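Side-chain contacts in catalytic domain of the nuclear inclusion protein A (nia) (Tobacco etch virus, PDB 1LVM), which cleaves peptide bonds as a chymotrypsin-type cysteine protease, and probably processes the polyprotein of its virus at specific sites: residues G46-T51 and Q204-G209; L80-I85 and D89-R94; R109-E114 and I146-W151. The protein carries 1 engineered substitution. All coordinates share one frame; numbering follows the deposited sequence.

Contact 1. Residues G46-T51 and Q204-G209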
loop_
_atom_site.group_PDB
_atom_site.type_symbol
_atom_site.label_atom_id
_atom_site.label_comp_id
_atom_site.label_asym_id
_atom_site.label_seq_id
_atom_site.Cartn_x
_atom_site.Cartn_y
_atom_site.Cartn_z
ATOM N N GLY A 46 -2.358 -14.168 0.768
ATOM C CA GLY A 46 -1.714 -15.378 1.220
ATOM C C GLY A 46 -0.961 -15.097 2.509
ATOM O O GLY A 46 -1.428 -14.391 3.427
ATOM N N PRO A 47 0.300 -15.595 2.587
ATOM C CA PRO A 47 1.114 -15.406 3.782
ATOM C C PRO A 47 1.850 -14.065 3.753
ATOM O O PRO A 47 2.673 -13.768 4.633
ATOM C CB PRO A 47 2.087 -16.561 3.681
ATOM C CG PRO A 47 2.377 -16.639 2.286
ATOM C CD PRO A 47 1.008 -16.436 1.607
ATOM N N PHE A 48 1.544 -13.260 2.736
ATOM C CA PHE A 48 2.245 -11.971 2.561
ATOM C C PHE A 48 1.464 -10.755 2.945
ATOM O O PHE A 48 0.215 -10.763 2.981
ATOM C CB PHE A 48 2.626 -11.790 1.083
ATOM C CG PHE A 48 3.338 -12.987 0.464
ATOM C CD1 PHE A 48 4.440 -13.564 1.114
ATOM C CD2 PHE A 48 2.918 -13.525 -0.745
ATOM C CE1 PHE A 48 5.111 -14.671 0.555
ATOM C CE2 PHE A 48 3.569 -14.634 -1.334
ATOM C CZ PHE A 48 4.680 -15.216 -0.674
ATOM N N ILE A 49 2.194 -9.673 3.244
ATOM C CA ILE A 49 1.572 -8.366 3.466
ATOM C C ILE A 49 2.405 -7.439 2.522
ATOM O O ILE A 49 3.626 -7.360 2.618
ATOM C CB ILE A 49 1.694 -7.859 4.904
ATOM C CG1 ILE A 49 0.831 -8.744 5.822
ATOM C CG2 ILE A 49 1.181 -6.359 4.995
ATOM C CD1 ILE A 49 0.738 -8.201 7.274
ATOM N N ILE A 50 1.726 -6.756 1.623
ATOM C CA ILE A 50 2.387 -5.866 0.630
ATOM C C ILE A 50 2.260 -4.498 1.236
ATOM O O ILE A 50 1.152 -4.105 1.614
ATOM C CB ILE A 50 1.615 -5.881 -0.731
ATOM C CG1 ILE A 50 1.701 -7.272 -1.362
ATOM C CG2 ILE A 50 2.269 -4.827 -1.725
ATOM C CD1 ILE A 50 0.548 -7.628 -2.204
ATOM N N THR A 51 3.367 -3.781 1.364
ATOM C CA THR A 51 3.312 -2.465 2.015
ATOM C C THR A 51 4.454 -1.570 1.527
ATOM O O THR A 51 5.185 -1.927 0.555
ATOM C CB THR A 51 3.284 -2.603 3.553
ATOM O OG1 THR A 51 3.038 -1.327 4.144
ATOM C CG2 THR A 51 4.666 -3.168 4.127
ATOM N N GLN A 204 10.717 -14.916 -6.007
ATOM C CA GLN A 204 10.905 -14.233 -4.754
ATOM C C GLN A 204 12.363 -14.290 -4.297
ATOM O O GLN A 204 13.045 -15.283 -4.551
ATOM C CB GLN A 204 9.964 -14.839 -3.738
ATOM C CG GLN A 204 8.498 -14.609 -4.166
ATOM C CD GLN A 204 7.538 -15.616 -3.565
ATOM O OE1 GLN A 204 7.922 -16.392 -2.677
ATOM N NE2 GLN A 204 6.263 -15.620 -4.039
ATOM N N GLN A 205 12.824 -13.218 -3.653
ATOM C CA GLN A 205 14.218 -13.120 -3.182
ATOM C C GLN A 205 14.162 -12.621 -1.761
ATOM O O GLN A 205 14.310 -11.429 -1.469
ATOM C CB GLN A 205 14.974 -12.165 -4.095
ATOM C CG GLN A 205 16.452 -12.095 -3.889
ATOM C CD GLN A 205 17.093 -11.284 -4.991
ATOM O OE1 GLN A 205 16.550 -11.236 -6.106
ATOM N NE2 GLN A 205 18.222 -10.664 -4.716
ATOM N N TRP A 206 13.994 -13.567 -0.852
ATOM C CA TRP A 206 13.830 -13.209 0.538
ATOM C C TRP A 206 15.086 -12.870 1.306
ATOM O O TRP A 206 16.059 -13.585 1.196
ATOM C CB TRP A 206 13.133 -14.356 1.270
ATOM C CG TRP A 206 11.764 -14.683 0.709
ATOM C CD1 TRP A 206 11.426 -15.744 -0.114
ATOM C CD2 TRP A 206 10.591 -13.856 0.787
ATOM N NE1 TRP A 206 10.127 -15.603 -0.567
ATOM C CE2 TRP A 206 9.590 -14.467 -0.025
ATOM C CE3 TRP A 206 10.296 -12.667 1.450
ATOM C CZ2 TRP A 206 8.317 -13.927 -0.180
ATOM C CZ3 TRP A 206 9.012 -12.108 1.274
ATOM C CH2 TRP A 206 8.062 -12.750 0.474
ATOM N N VAL A 207 15.058 -11.789 2.074
ATOM C CA VAL A 207 16.170 -11.418 2.941
ATOM C C VAL A 207 15.527 -11.074 4.283
ATOM O O VAL A 207 14.318 -10.955 4.379
ATOM C CB VAL A 207 16.964 -10.152 2.426
ATOM C CG1 VAL A 207 17.518 -10.402 1.080
ATOM C CG2 VAL A 207 16.023 -8.888 2.392
ATOM N N SER A 208 16.308 -10.934 5.338
ATOM C CA SER A 208 15.721 -10.494 6.587
ATOM C C SER A 208 16.684 -9.446 7.258
ATOM O O SER A 208 17.886 -9.428 6.962
ATOM C CB SER A 208 15.416 -11.727 7.457
ATOM O OG SER A 208 16.615 -12.244 8.003
ATOM N N GLY A 209 16.129 -8.536 8.058
ATOM C CA GLY A 209 16.890 -7.520 8.788
ATOM C C GLY A 209 17.090 -6.247 7.990
ATOM O O GLY A 209 17.626 -5.265 8.497
#

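Contact 2. Residues L80-I85 and D89-R94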
loop_
_atom_site.group_PDB
_atom_site.type_symbol
_atom_site.label_atom_id
_atom_site.label_comp_id
_atom_site.label_asym_id
_atom_site.label_seq_id
_atom_site.Cartn_x
_atom_site.Cartn_y
_atom_site.Cartn_z
ATOM N N LEU A 80 11.644 -11.045 10.338
ATOM C CA LEU A 80 10.706 -11.107 9.238
ATOM C C LEU A 80 11.371 -11.219 7.844
ATOM O O LEU A 80 12.196 -10.375 7.516
ATOM C CB LEU A 80 9.881 -9.789 9.292
ATOM C CG LEU A 80 8.399 -9.582 9.620
ATOM C CD1 LEU A 80 7.805 -10.786 10.283
ATOM C CD2 LEU A 80 8.191 -8.270 10.397
ATOM N N GLN A 81 10.981 -12.194 7.031
ATOM C CA GLN A 81 11.453 -12.258 5.668
ATOM C C GLN A 81 10.824 -11.134 4.819
ATOM O O GLN A 81 9.625 -10.811 4.930
ATOM C CB GLN A 81 11.166 -13.654 5.079
ATOM C CG GLN A 81 12.169 -14.647 5.712
ATOM C CD GLN A 81 12.212 -15.911 4.921
ATOM O OE1 GLN A 81 11.221 -16.637 4.827
ATOM N NE2 GLN A 81 13.352 -16.173 4.300
ATOM N N GLN A 82 11.661 -10.519 3.993
ATOM C CA GLN A 82 11.282 -9.384 3.165
ATOM C C GLN A 82 11.704 -9.596 1.706
ATOM O O GLN A 82 12.789 -10.160 1.414
ATOM C CB GLN A 82 12.049 -8.159 3.647
ATOM C CG GLN A 82 11.839 -7.754 5.103
ATOM C CD GLN A 82 13.041 -6.921 5.585
ATOM O OE1 GLN A 82 14.167 -7.455 5.573
ATOM N NE2 GLN A 82 12.838 -5.603 5.935
ATOM N N HIS A 83 10.857 -9.145 0.795
ATOM C CA HIS A 83 11.214 -9.169 -0.617
ATOM C C HIS A 83 11.110 -7.728 -1.108
ATOM O O HIS A 83 10.033 -7.093 -1.119
ATOM C CB HIS A 83 10.325 -10.088 -1.495
ATOM C CG HIS A 83 10.593 -9.903 -2.951
ATOM N ND1 HIS A 83 11.308 -10.804 -3.711
ATOM C CD2 HIS A 83 10.236 -8.907 -3.785
ATOM C CE1 HIS A 83 11.375 -10.370 -4.961
ATOM N NE2 HIS A 83 10.727 -9.217 -5.037
ATOM N N LEU A 84 12.239 -7.180 -1.503
ATOM C CA LEU A 84 12.286 -5.767 -1.965
ATOM C C LEU A 84 11.884 -5.601 -3.412
ATOM O O LEU A 84 12.275 -6.407 -4.231
ATOM C CB LEU A 84 13.736 -5.228 -1.850
ATOM C CG LEU A 84 14.386 -5.397 -0.486
ATOM C CD1 LEU A 84 15.911 -5.074 -0.517
ATOM C CD2 LEU A 84 13.715 -4.449 0.393
ATOM N N ILE A 85 11.112 -4.542 -3.716
ATOM C CA ILE A 85 10.764 -4.219 -5.077
ATOM C C ILE A 85 11.758 -3.083 -5.481
ATOM O O ILE A 85 11.748 -1.936 -5.016
ATOM C CB ILE A 85 9.277 -3.663 -5.192
ATOM C CG1 ILE A 85 8.276 -4.635 -4.503
ATOM C CG2 ILE A 85 8.911 -3.492 -6.704
ATOM C CD1 ILE A 85 8.168 -5.959 -5.195
ATOM N N ASP A 89 8.916 2.305 -3.709
ATOM C CA ASP A 89 8.602 2.295 -2.278
ATOM C C ASP A 89 7.625 1.140 -2.047
ATOM O O ASP A 89 6.455 1.352 -1.599
ATOM C CB ASP A 89 7.936 3.620 -1.890
ATOM C CG ASP A 89 7.519 3.685 -0.417
ATOM O OD1 ASP A 89 8.193 3.050 0.447
ATOM O OD2 ASP A 89 6.481 4.380 -0.148
ATOM N N MET A 90 8.086 -0.073 -2.255
ATOM C CA MET A 90 7.216 -1.239 -2.057
ATOM C C MET A 90 7.997 -2.431 -1.570
ATOM O O MET A 90 9.131 -2.682 -2.025
ATOM C CB MET A 90 6.481 -1.625 -3.395
ATOM C CG MET A 90 5.331 -2.670 -3.171
ATOM S SD MET A 90 4.524 -3.149 -4.706
ATOM C CE MET A 90 3.380 -1.762 -4.775
ATOM N N ILE A 91 7.425 -3.187 -0.646
ATOM C CA ILE A 91 8.185 -4.345 -0.151
ATOM C C ILE A 91 7.162 -5.412 0.190
ATOM O O ILE A 91 5.996 -5.097 0.424
ATOM C CB ILE A 91 8.965 -3.902 1.169
ATOM C CG1 ILE A 91 9.998 -4.981 1.644
ATOM C CG2 ILE A 91 7.974 -3.578 2.329
ATOM C CD1 ILE A 91 10.858 -4.444 2.799
ATOM N N ILE A 92 7.571 -6.674 0.169
ATOM C CA ILE A 92 6.580 -7.707 0.595
ATOM C C ILE A 92 7.133 -8.379 1.824
ATOM O O ILE A 92 8.294 -8.769 1.838
ATOM C CB ILE A 92 6.351 -8.793 -0.464
ATOM C CG1 ILE A 92 6.000 -8.149 -1.797
ATOM C CG2 ILE A 92 5.243 -9.786 0.028
ATOM C CD1 ILE A 92 6.004 -9.156 -2.998
ATOM N N ILE A 93 6.323 -8.433 2.874
ATOM C CA ILE A 93 6.701 -9.118 4.136
ATOM C C ILE A 93 6.097 -10.504 4.135
ATOM O O ILE A 93 4.891 -10.665 3.798
ATOM C CB ILE A 93 6.049 -8.408 5.287
ATOM C CG1 ILE A 93 6.539 -6.971 5.342
ATOM C CG2 ILE A 93 6.326 -9.108 6.612
ATOM C CD1 ILE A 93 5.730 -6.163 6.392
ATOM N N ARG A 94 6.891 -11.515 4.477
ATOM C CA ARG A 94 6.284 -12.841 4.578
ATOM C C ARG A 94 5.976 -13.004 6.079
ATOM O O ARG A 94 6.882 -12.949 6.910
ATOM C CB ARG A 94 7.252 -13.923 4.075
ATOM C CG ARG A 94 6.609 -15.281 4.103
ATOM C CD ARG A 94 7.506 -16.435 3.594
ATOM N NE ARG A 94 6.674 -17.622 3.704
ATOM C CZ ARG A 94 6.068 -18.228 2.691
ATOM N NH1 ARG A 94 6.221 -17.783 1.456
ATOM N NH2 ARG A 94 5.245 -19.246 2.923
HETATM O O HOH W 1 8.978 -14.189 7.929
#

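Contact 3. Residues R109-E114 and I146-W151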
loop_
_atom_site.group_PDB
_atom_site.type_symbol
_atom_site.label_atom_id
_atom_site.label_comp_id
_atom_site.label_asym_id
_atom_site.label_seq_id
_atom_site.Cartn_x
_atom_site.Cartn_y
_atom_site.Cartn_z
ATOM N N ARG A 109 -2.324 -5.032 -11.158
ATOM C CA ARG A 109 -1.721 -4.815 -12.477
ATOM C C ARG A 109 -1.149 -3.398 -12.503
ATOM O O ARG A 109 -1.406 -2.580 -11.592
ATOM C CB ARG A 109 -2.738 -4.976 -13.625
ATOM C CG ARG A 109 -3.825 -3.859 -13.507
ATOM C CD ARG A 109 -4.684 -3.797 -14.793
ATOM N NE ARG A 109 -5.906 -3.031 -14.580
ATOM C CZ ARG A 109 -5.987 -1.704 -14.605
ATOM N NH1 ARG A 109 -4.911 -0.913 -14.832
ATOM N NH2 ARG A 109 -7.162 -1.159 -14.411
ATOM N N GLU A 110 -0.320 -3.128 -13.518
ATOM C CA GLU A 110 0.226 -1.793 -13.674
ATOM C C GLU A 110 -0.897 -0.822 -14.011
ATOM O O GLU A 110 -1.826 -1.177 -14.665
ATOM C CB GLU A 110 1.219 -1.738 -14.820
ATOM C CG GLU A 110 2.405 -2.723 -14.610
ATOM C CD GLU A 110 3.496 -2.482 -15.645
ATOM O OE1 GLU A 110 4.327 -1.591 -15.417
ATOM O OE2 GLU A 110 3.487 -3.172 -16.673
ATOM N N PRO A 111 -0.795 0.430 -13.530
ATOM C CA PRO A 111 -1.795 1.456 -13.802
ATOM C C PRO A 111 -1.727 1.812 -15.299
ATOM O O PRO A 111 -0.757 1.499 -15.948
ATOM C CB PRO A 111 -1.380 2.613 -12.885
ATOM C CG PRO A 111 0.086 2.408 -12.633
ATOM C CD PRO A 111 0.248 0.899 -12.577
ATOM N N GLN A 112 -2.783 2.419 -15.824
ATOM C CA GLN A 112 -2.871 2.803 -17.225
ATOM C C GLN A 112 -3.135 4.282 -17.275
ATOM O O GLN A 112 -3.962 4.818 -16.553
ATOM C CB GLN A 112 -3.998 1.999 -17.885
ATOM C CG GLN A 112 -3.590 0.505 -17.908
ATOM C CD GLN A 112 -4.700 -0.449 -18.321
ATOM O OE1 GLN A 112 -5.820 -0.033 -18.644
ATOM N NE2 GLN A 112 -4.389 -1.750 -18.305
ATOM N N ARG A 113 -2.387 4.962 -18.110
ATOM C CA ARG A 113 -2.538 6.416 -18.185
ATOM C C ARG A 113 -3.995 6.905 -18.320
ATOM O O ARG A 113 -4.820 6.357 -19.072
ATOM C CB ARG A 113 -1.678 6.904 -19.388
ATOM C CG ARG A 113 -1.572 8.377 -19.458
ATOM C CD ARG A 113 -1.181 8.824 -20.876
ATOM N NE ARG A 113 -0.717 10.209 -20.844
ATOM C CZ ARG A 113 0.513 10.556 -20.486
ATOM N NH1 ARG A 113 1.386 9.614 -20.167
ATOM N NH2 ARG A 113 0.849 11.834 -20.375
ATOM N N GLU A 114 -4.314 7.915 -17.539
ATOM C CA GLU A 114 -5.614 8.515 -17.566
ATOM C C GLU A 114 -6.765 7.691 -16.995
ATOM O O GLU A 114 -7.907 8.146 -16.967
ATOM C CB GLU A 114 -5.879 8.978 -19.019
ATOM C CG GLU A 114 -6.785 10.180 -19.095
ATOM C CD GLU A 114 -6.402 11.150 -20.215
ATOM O OE1 GLU A 114 -5.933 10.700 -21.293
ATOM O OE2 GLU A 114 -6.596 12.365 -20.002
ATOM N N ILE A 146 7.477 5.153 -11.880
ATOM C CA ILE A 146 7.597 4.529 -10.532
ATOM C C ILE A 146 6.492 5.087 -9.641
ATOM O O ILE A 146 5.661 4.336 -9.057
ATOM C CB ILE A 146 8.961 4.813 -9.913
ATOM C CG1 ILE A 146 10.028 4.175 -10.801
ATOM C CG2 ILE A 146 9.009 4.351 -8.441
ATOM C CD1 ILE A 146 9.821 2.743 -11.046
ATOM N N PHE A 147 6.489 6.393 -9.491
ATOM C CA PHE A 147 5.421 7.040 -8.768
ATOM C C PHE A 147 4.409 7.508 -9.828
ATOM O O PHE A 147 4.798 7.884 -10.958
ATOM C CB PHE A 147 5.913 8.279 -8.014
ATOM C CG PHE A 147 6.718 7.976 -6.802
ATOM C CD1 PHE A 147 6.088 7.604 -5.611
ATOM C CD2 PHE A 147 8.109 8.111 -6.824
ATOM C CE1 PHE A 147 6.833 7.381 -4.443
ATOM C CE2 PHE A 147 8.861 7.882 -5.685
ATOM C CZ PHE A 147 8.217 7.519 -4.480
ATOM N N TRP A 148 3.125 7.446 -9.468
ATOM C CA TRP A 148 2.009 7.944 -10.327
ATOM C C TRP A 148 1.285 8.993 -9.522
ATOM O O TRP A 148 1.204 8.925 -8.309
ATOM C CB TRP A 148 1.037 6.841 -10.737
ATOM C CG TRP A 148 1.541 6.046 -11.881
ATOM C CD1 TRP A 148 2.748 5.394 -11.959
ATOM C CD2 TRP A 148 0.873 5.822 -13.131
ATOM N NE1 TRP A 148 2.862 4.790 -13.164
ATOM C CE2 TRP A 148 1.724 5.035 -13.908
ATOM C CE3 TRP A 148 -0.377 6.227 -13.667
ATOM C CZ2 TRP A 148 1.394 4.632 -15.190
ATOM C CZ3 TRP A 148 -0.719 5.810 -14.978
ATOM C CH2 TRP A 148 0.168 5.025 -15.708
ATOM N N LYS A 149 0.776 10.019 -10.207
ATOM C CA LYS A 149 0.048 11.094 -9.556
ATOM C C LYS A 149 -1.414 10.738 -9.341
ATOM O O LYS A 149 -2.043 10.077 -10.178
ATOM C CB LYS A 149 0.063 12.358 -10.477
ATOM C CG LYS A 149 1.481 12.911 -10.898
ATOM C CD LYS A 149 1.363 14.222 -11.865
ATOM C CE LYS A 149 2.687 14.790 -12.456
ATOM N NZ LYS A 149 2.474 15.906 -13.524
ATOM N N HIS A 150 -1.975 11.241 -8.245
ATOM C CA HIS A 150 -3.386 11.048 -8.033
ATOM C C HIS A 150 -3.850 12.272 -7.279
ATOM O O HIS A 150 -3.025 12.967 -6.672
ATOM C CB HIS A 150 -3.703 9.698 -7.307
ATOM C CG HIS A 150 -3.561 9.733 -5.815
ATOM N ND1 HIS A 150 -2.503 9.127 -5.151
ATOM C CD2 HIS A 150 -4.343 10.295 -4.859
ATOM C CE1 HIS A 150 -2.644 9.323 -3.844
ATOM N NE2 HIS A 150 -3.754 10.031 -3.643
ATOM N N TRP A 151 -5.163 12.590 -7.378
ATOM C CA TRP A 151 -5.696 13.756 -6.690
ATOM C C TRP A 151 -6.758 13.430 -5.635
ATOM O O TRP A 151 -7.758 14.129 -5.484
ATOM C CB TRP A 151 -6.223 14.757 -7.751
ATOM C CG TRP A 151 -5.102 15.327 -8.561
ATOM C CD1 TRP A 151 -4.434 16.485 -8.314
ATOM C CD2 TRP A 151 -4.468 14.747 -9.738
ATOM N NE1 TRP A 151 -3.430 16.668 -9.248
ATOM C CE2 TRP A 151 -3.435 15.626 -10.132
ATOM C CE3 TRP A 151 -4.672 13.590 -10.475
ATOM C CZ2 TRP A 151 -2.624 15.386 -11.227
ATOM C CZ3 TRP A 151 -3.849 13.347 -11.581
ATOM C CH2 TRP A 151 -2.844 14.242 -11.940
#

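Contact 1. Residues G46-T51 and Q204-G209
The F48 ring meets the six-membered ring of W206 as a near-parallel, strongly offset aromatic pair. F48 CE1 lies 3.4 Å from W206 CZ2, and W206 CH2 is nearly as close to the same carbon. The two planes are 25° apart. The ring centroids of F48 and W206 are 5.4 Å apart, so the rings share little of their faces. F48 turns CG beside its backbone N (chi1 -50°), and this carries the ring toward the indole. Behind it, P47 CG sits 3.7 Å above the F48 ring plane, over the ring centre.

Q204 comes at F48 from the opposite direction. Its NE2 is 3.7 Å from F48 CZ, and the amide plane stands at 85° to the ring. The amide is held at both ends. W206 NE1 donates to Q204 OE1 at 3.2 Å, and the oxygen lies in the indole plane. The bond is bent. Q204 NE2 donates to L197 O. Together the two bonds fix the rotation of the amide and hold the indole beside it.

F48 also packs on I92 and R94, and W206 on R94, Q81 and H83. Strands 81-84 and 91-94 lie between strands 48-51 and 206-208 in the sheet. The aromatic pair therefore spans two intervening strands. The arrangement belongs to the N-terminal barrel of the chymotrypsin-type fold, here with the late strand 206-208 laid back onto its edge.

Contact 2. Residues L80-I85 and D89-R94
The I91 side chain leans on L84 and Q82 with its CG1-CD1 branch. Its CB is 4.1 Å from H83 O. I91 CG1 comes closer to H83 O, at 3.5 Å. CG1 stands anti to the backbone N (chi1 -170°), which swings CD1 toward the facing strand. There I91 CD1 touches both L84 CD2 (3.7 Å) and Q82 NE2 (3.9 Å). The L84 and I91 side chains lie alongside each other on one face of the sheet. The Q82 amide is tied elsewhere, since its OE1 accepts from W210 N.

The backbones form an antiparallel hairpin, strands 81-84 and 91-94, in the N-terminal barrel of the chymotrypsin-type fold. H83 and I92 are a hydrogen-bonded pair: H83 N to I92 O and I92 N to H83 O are both 2.8 Å. The bond from I85 N to M90 O is longer. R94 N donates to Q81 O, and a water completes this end. It accepts from Q81 N and donates to R94 O at 2.6 Å.

I85 and M90 pack together near the turn. I85 CG1 is 3.7 Å from M90 CB and also touches M90 CG and SD. On the face of H83 and I92, L197 of helix 194-199 covers both residues. D89 lies at the start of the second segment and packs on an aromatic side chain of the bound peptide.

The side-chain contacts are mostly apolar, and the cross-strand hydrogen bonds are made by the backbone. H83 ND1 accepts from Q205 N, which suggests that a neutral H83 ring would carry its proton on NE2.

Contact 3. Residues R109-E114 and I146-W151
W148 spreads one face of its indole under P111. The contact joins the C-terminal barrel of the chymotrypsin-type fold to the loop that leads into it. W148 sits on strand 147-150, and P111 lies in the loop before strand 116-123. These two residues bury most of the surface here.

P111 CG points down onto the six-membered ring as a CH-pi contact. It is 3.5 Å from the ring centroid and 19° off the ring normal. Its closest carbon is W148 CE2, at 3.3 Å. P111 CB lies over the same face, displaced toward W148 CE3, at 3.8 Å from that atom. The two proline carbons together cover the benzo part of the indole. W148 turns CG beside its backbone N (chi1 -81°), and this sends the indole out toward the loop. The proline also packs on V172 and S189. On strand 185-189, the F187 ring meets the indole with the planes at about 30°.

Beyond P111 the loop backbone bends round the far end of the indole. R113 adds a smaller area, and its side chain leads away from the ring. Q112 C comes 3.7 Å from W148 CZ3. R113 N lies at the ring edge, close to the indole plane, 3.5 Å from W148 CH2.

Contacts 1 and 2 form one region, with centres 4 Å apart. Their four strands are consecutive in a single antiparallel sheet, in the order 48-51, 91-94, 81-84, 206-208. T51 O to I91 N (2.8 Å) and V207 O to Q82 N (2.7 Å) are probable hydrogen bonds between them. Contact 3 belongs to the other barrel, its centre about 23 Å from contact 1 and 21 Å from contact 2. Along the chain, contact 1 opens first and closes last. Contact 2 closes before contact 3 opens. The chain thus builds the first barrel, crosses to the second, and returns with 204-209 to the sheet of the first, so it connects the barrels in both directions.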